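Local coordinates for protein eukaryotic translation initiation factor 4E type 5 (Leishmania major, PDB 7KCJ) that probably binds the 7-methylguanosine cap of mRNA and serves as a translation initiation factor, at residues 113-118 / 173-178; 51-56 / 78-83. One frame throughout, in Å; residues are numbered along the deposited sequence.

How the contacts relate
Following the chain from the N terminus, contact 2 comes first. It closes a loop of 21 residues that holds most of helix 56-64 and brings strand 77-82 close to strand 48-55, across strand 13-23. Contact 1 follows and closes a longer loop of 54 residues. That loop carries helix 123-129 and strands 136-143 and 153-159, and its ends join helices 108-121 and 165-178. The two loops are in series, neither nested nor crossed. The centres of contact 1 and contact 2 lie about 19 Å apart. The nearest atoms of contact 1 and contact 2 are about 5 Å apart, without touching. Strand 136-143 connects them: Phe80 of contact 2 and Leu113 of contact 1 both pack on Ile141.

Contact 1: 113-118 / 173-178; sequences LELVLA and AEAMRA
Leu115 and Ala175 mark the closest approach of two helical segments of roughly opposite sense, strongly inclined to each other, with 8.0 Å between their CA atoms. At this spacing a side chain has to bridge the gap, and Leu115 does most of it. Its CG lies anti to the backbone N (chi1 172°), which carries both methyl groups towards helix 165-178. The fork of the leucine meets the methyl of Ala175 almost evenly. Leu115 CD2 is 3.7 Å from Ala175 CB, and Leu115 CD1 is 3.8 Å from the same atom. CD2 also reaches Met176, whose chain passes it at a slant. Leu115 CD2 lies 3.8 Å from Met176 CG and also 3.8 Å from Met176 SD. The methionine is bent at chi2 (-82°) and again at chi3 (-80°), and its CG-SD part does the touching. Met176 also packs on Tyr186 of strand 186-191 and on Leu181. On helix 108-121, Leu113 and Val116 rest on strand 153-159. Both helices therefore lie on the sheet and meet each other beside it, as in the helical back of the eIF4E fold. Across the two segments the contact is small and apolar, made by one leucine against an alanine and a methionine. It therefore rests on shape and dispersion, with neither charge nor hydrogen bonding to give it direction.

Contact 2: 51-56 / 78-83; sequences DWITSV and LIFARN
Trp52 and Asn83 stand nearest in the backbone, 8.6 Å between CA atoms, where two segments of the same general sense cross at a steep angle. They are not sheet neighbours. Strand 13-23 lies between them, and Asp51 and Ile53 bond to its backbone at Val20 and Trp18. Side chains must therefore span the gap, and they do so at two places. At one, the six-membered part of the Trp52 indole points its edge at the backbone of Asn83. Trp52 CH2 is 3.7 Å from Asn83 C, which lies in the plane of the ring, and Trp52 CZ3 is 3.8 Å from Asn83 CA. The side chain of Asn83 starts out away from the indole, so its main chain makes the contact. The indole is also held by strand 13-23, through a cation-pi contact with Lys17 and an edge-to-face packing with Phe19.

At the second place, Ile53 meets Phe80. Ile53 CG1 is wedged between the backbone N and the carbonyl carbon (chi1 58°), and the extended branch beyond it ends in CD1. This methyl, Ile53 CD1, comes to the edge of the phenyl ring, near its plane, 4.0 Å from Phe80 CD2 and 4.1 Å from Phe80 CE2. Leu59 of helix 56-64 touches both residues. The helix itself starts beside this contact, with Ser55 as its N-cap. Strands bridged over a middle strand and backed by a helix are in keeping with the curved antiparallel sheet of the eIF4E fold.

Contact 1: 113-118 / 173-178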
loop_
_atom_site.group_PDB
_atom_site.type_symbol
_atom_site.label_atom_id
_atom_site.label_comp_id
_atom_site.label_asym_id
_atom_site.label_seq_id
_atom_site.Cartn_x
_atom_site.Cartn_y
_atom_site.Cartn_z
ATOM N N LEU A 113 3.327 -6.259 6.937
ATOM C CA LEU A 113 2.664 -4.963 6.756
ATOM C C LEU A 113 3.446 -3.869 7.501
ATOM O O LEU A 113 3.714 -2.803 6.940
ATOM C CB LEU A 113 1.209 -5.017 7.263
ATOM C CG LEU A 113 0.355 -3.747 7.038
ATOM C CD1 LEU A 113 0.378 -3.271 5.580
ATOM C CD2 LEU A 113 -1.081 -3.994 7.416
ATOM N N GLU A 114 3.874 -4.164 8.740
ATOM C CA GLU A 114 4.658 -3.228 9.545
ATOM C C GLU A 114 5.959 -2.879 8.867
ATOM O O GLU A 114 6.313 -1.703 8.807
ATOM C CB GLU A 114 4.959 -3.801 10.937
ATOM C CG GLU A 114 3.730 -3.946 11.809
ATOM C CD GLU A 114 4.008 -4.629 13.130
ATOM O OE1 GLU A 114 5.083 -4.377 13.721
ATOM O OE2 GLU A 114 3.147 -5.420 13.575
ATOM N N LEU A 115 6.655 -3.887 8.321
ATOM C CA LEU A 115 7.912 -3.659 7.633
ATOM C C LEU A 115 7.737 -2.756 6.419
ATOM O O LEU A 115 8.495 -1.801 6.270
ATOM C CB LEU A 115 8.559 -4.995 7.247
ATOM C CG LEU A 115 9.804 -4.892 6.354
ATOM C CD1 LEU A 115 11.031 -4.515 7.171
ATOM C CD2 LEU A 115 10.021 -6.160 5.601
ATOM N N VAL A 116 6.746 -3.049 5.554
ATOM C CA VAL A 116 6.520 -2.260 4.343
ATOM C C VAL A 116 6.143 -0.822 4.690
ATOM O O VAL A 116 6.715 0.121 4.132
ATOM C CB VAL A 116 5.495 -2.924 3.398
ATOM C CG1 VAL A 116 5.295 -2.071 2.154
ATOM C CG2 VAL A 116 5.956 -4.317 2.986
ATOM N N LEU A 117 5.229 -0.644 5.680
ATOM C CA LEU A 117 4.826 0.699 6.120
ATOM C C LEU A 117 6.059 1.496 6.602
ATOM O O LEU A 117 6.239 2.638 6.201
ATOM C CB LEU A 117 3.777 0.633 7.247
ATOM C CG LEU A 117 2.354 0.206 6.844
ATOM C CD1 LEU A 117 1.464 0.057 8.049
ATOM C CD2 LEU A 117 1.712 1.174 5.843
ATOM N N ALA A 118 6.951 0.844 7.353
ATOM C CA ALA A 118 8.172 1.476 7.852
ATOM C C ALA A 118 9.180 1.799 6.748
ATOM O O ALA A 118 9.663 2.930 6.700
ATOM C CB ALA A 118 8.817 0.622 8.931
ATOM N N ALA A 173 13.054 -8.540 0.732
ATOM C CA ALA A 173 13.202 -9.988 0.818
ATOM C C ALA A 173 14.182 -10.401 1.912
ATOM O O ALA A 173 13.932 -11.372 2.612
ATOM C CB ALA A 173 13.636 -10.560 -0.525
ATOM N N GLU A 174 15.306 -9.687 2.053
ATOM C CA GLU A 174 16.263 -10.009 3.112
ATOM C C GLU A 174 15.655 -9.710 4.496
ATOM O O GLU A 174 15.882 -10.493 5.420
ATOM C CB GLU A 174 17.588 -9.275 2.911
ATOM C CG GLU A 174 18.351 -9.771 1.709
ATOM C CD GLU A 174 19.781 -9.269 1.670
ATOM O OE1 GLU A 174 20.014 -8.103 2.063
ATOM O OE2 GLU A 174 20.670 -10.044 1.253
ATOM N N ALA A 175 14.819 -8.636 4.619
ATOM C CA ALA A 175 14.190 -8.275 5.897
ATOM C C ALA A 175 13.080 -9.246 6.331
ATOM O O ALA A 175 12.938 -9.508 7.525
ATOM C CB ALA A 175 13.658 -6.853 5.867
ATOM N N MET A 176 12.310 -9.776 5.370
ATOM C CA MET A 176 11.259 -10.742 5.653
ATOM C C MET A 176 11.866 -12.084 6.095
ATOM O O MET A 176 11.337 -12.717 7.019
ATOM C CB MET A 176 10.349 -10.901 4.426
ATOM C CG MET A 176 9.591 -9.617 4.070
ATOM S SD MET A 176 8.119 -9.429 5.109
ATOM C CE MET A 176 6.974 -10.515 4.275
ATOM N N ARG A 177 13.000 -12.494 5.489
ATOM C CA ARG A 177 13.675 -13.712 5.917
ATOM C C ARG A 177 14.234 -13.501 7.325
ATOM O O ARG A 177 14.088 -14.374 8.165
ATOM C CB ARG A 177 14.842 -14.086 4.964
ATOM C CG ARG A 177 14.386 -14.615 3.617
ATOM C CD ARG A 177 15.499 -15.266 2.826
ATOM N NE ARG A 177 16.331 -14.328 2.073
ATOM C CZ ARG A 177 16.080 -13.907 0.839
ATOM N NH1 ARG A 177 14.994 -14.315 0.201
ATOM N NH2 ARG A 177 16.896 -13.047 0.250
ATOM N N ALA A 178 14.856 -12.344 7.593
ATOM C CA ALA A 178 15.400 -12.054 8.925
ATOM C C ALA A 178 14.324 -12.016 10.017
ATOM O O ALA A 178 14.636 -12.237 11.188
ATOM C CB ALA A 178 16.194 -10.760 8.912
#

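Contact 2: 51-56 / 78-83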
loop_
_atom_site.group_PDB
_atom_site.type_symbol
_atom_site.label_atom_id
_atom_site.label_comp_id
_atom_site.label_asym_id
_atom_site.label_seq_id
_atom_site.Cartn_x
_atom_site.Cartn_y
_atom_site.Cartn_z
ATOM N N ASP A 51 -7.381 11.669 6.292
ATOM C CA ASP A 51 -6.650 12.901 6.577
ATOM C C ASP A 51 -5.125 12.674 6.411
ATOM O O ASP A 51 -4.680 11.545 6.178
ATOM C CB ASP A 51 -6.955 13.332 8.023
ATOM C CG ASP A 51 -6.821 14.815 8.300
ATOM O OD1 ASP A 51 -6.312 15.553 7.409
ATOM O OD2 ASP A 51 -7.239 15.246 9.399
ATOM N N TRP A 52 -4.332 13.742 6.551
ATOM C CA TRP A 52 -2.883 13.672 6.490
ATOM C C TRP A 52 -2.337 12.988 7.730
ATOM O O TRP A 52 -2.862 13.193 8.825
ATOM C CB TRP A 52 -2.293 15.092 6.503
ATOM C CG TRP A 52 -2.612 15.923 5.304
ATOM C CD1 TRP A 52 -3.480 16.976 5.237
ATOM C CD2 TRP A 52 -2.037 15.786 3.995
ATOM N NE1 TRP A 52 -3.488 17.499 3.961
ATOM C CE2 TRP A 52 -2.611 16.784 3.178
ATOM C CE3 TRP A 52 -1.120 14.890 3.426
ATOM C CZ2 TRP A 52 -2.253 16.945 1.840
ATOM C CZ3 TRP A 52 -0.771 15.043 2.098
ATOM C CH2 TRP A 52 -1.312 16.075 1.326
ATOM N N ILE A 53 -1.223 12.271 7.582
ATOM C CA ILE A 53 -0.517 11.691 8.703
ATOM C C ILE A 53 0.965 12.121 8.609
ATOM O O ILE A 53 1.552 12.120 7.525
ATOM C CB ILE A 53 -0.703 10.158 8.839
ATOM C CG1 ILE A 53 -0.234 9.383 7.560
ATOM C CG2 ILE A 53 -2.147 9.809 9.245
ATOM C CD1 ILE A 53 -0.288 7.853 7.697
ATOM N N THR A 54 1.538 12.578 9.730
ATOM C CA THR A 54 2.927 13.034 9.784
ATOM C C THR A 54 3.783 12.257 10.793
ATOM O O THR A 54 4.977 12.524 10.909
ATOM C CB THR A 54 2.957 14.543 10.122
ATOM O OG1 THR A 54 2.551 14.723 11.484
ATOM C CG2 THR A 54 2.048 15.379 9.207
ATOM N N SER A 55 3.186 11.332 11.543
ATOM C CA SER A 55 3.887 10.603 12.585
ATOM C C SER A 55 3.422 9.163 12.664
ATOM O O SER A 55 2.350 8.824 12.152
ATOM C CB SER A 55 3.678 11.297 13.927
ATOM O OG SER A 55 2.369 11.073 14.432
ATOM N N VAL A 56 4.231 8.314 13.312
ATOM C CA VAL A 56 3.911 6.906 13.514
ATOM C C VAL A 56 2.644 6.772 14.387
ATOM O O VAL A 56 1.817 5.891 14.136
ATOM C CB VAL A 56 5.143 6.198 14.124
ATOM C CG1 VAL A 56 4.773 4.851 14.741
ATOM C CG2 VAL A 56 6.239 6.030 13.078
ATOM N N LEU A 78 -6.987 0.662 0.587
ATOM C CA LEU A 78 -6.604 1.684 1.556
ATOM C C LEU A 78 -5.370 2.322 0.930
ATOM O O LEU A 78 -4.427 1.614 0.621
ATOM C CB LEU A 78 -6.276 1.081 2.922
ATOM C CG LEU A 78 -5.828 2.081 3.983
ATOM C CD1 LEU A 78 -6.946 3.072 4.300
ATOM C CD2 LEU A 78 -5.377 1.352 5.271
ATOM N N ILE A 79 -5.405 3.613 0.651
ATOM C CA ILE A 79 -4.337 4.300 -0.083
ATOM C C ILE A 79 -3.569 5.330 0.750
ATOM O O ILE A 79 -4.182 6.109 1.480
ATOM C CB ILE A 79 -5.001 4.974 -1.312
ATOM C CG1 ILE A 79 -5.742 3.928 -2.203
ATOM C CG2 ILE A 79 -4.007 5.815 -2.131
ATOM C CD1 ILE A 79 -6.667 4.561 -3.342
ATOM N N PHE A 80 -2.232 5.354 0.621
ATOM C CA PHE A 80 -1.370 6.329 1.286
ATOM C C PHE A 80 -0.566 7.020 0.187
ATOM O O PHE A 80 0.178 6.344 -0.540
ATOM C CB PHE A 80 -0.393 5.654 2.271
ATOM C CG PHE A 80 -1.048 4.862 3.378
ATOM C CD1 PHE A 80 -1.547 3.594 3.143
ATOM C CD2 PHE A 80 -1.147 5.383 4.658
ATOM C CE1 PHE A 80 -2.149 2.874 4.160
ATOM C CE2 PHE A 80 -1.758 4.664 5.668
ATOM C CZ PHE A 80 -2.242 3.411 5.420
ATOM N N ALA A 81 -0.690 8.354 0.060
ATOM C CA ALA A 81 0.064 9.069 -0.967
ATOM C C ALA A 81 0.868 10.189 -0.360
ATOM O O ALA A 81 0.300 11.046 0.314
ATOM C CB ALA A 81 -0.858 9.619 -2.046
ATOM N N ARG A 82 2.174 10.217 -0.630
ATOM C CA ARG A 82 3.016 11.269 -0.104
ATOM C C ARG A 82 2.717 12.615 -0.783
ATOM O O ARG A 82 2.764 12.709 -2.009
ATOM C CB ARG A 82 4.496 10.871 -0.231
ATOM C CG ARG A 82 5.423 11.808 0.528
ATOM C CD ARG A 82 6.874 11.437 0.323
ATOM N NE ARG A 82 7.260 11.478 -1.088
ATOM C CZ ARG A 82 7.661 12.575 -1.725
ATOM N NH1 ARG A 82 7.739 13.734 -1.083
ATOM N NH2 ARG A 82 7.998 12.518 -3.008
ATOM N N ASN A 83 2.369 13.642 0.020
ATOM C CA ASN A 83 2.074 15.016 -0.412
ATOM C C ASN A 83 0.941 15.162 -1.434
ATOM O O ASN A 83 0.918 16.166 -2.147
ATOM C CB ASN A 83 3.338 15.690 -0.978
ATOM C CG ASN A 83 4.393 16.082 0.011
ATOM O OD1 ASN A 83 5.565 16.250 -0.349
ATOM N ND2 ASN A 83 4.029 16.274 1.269
#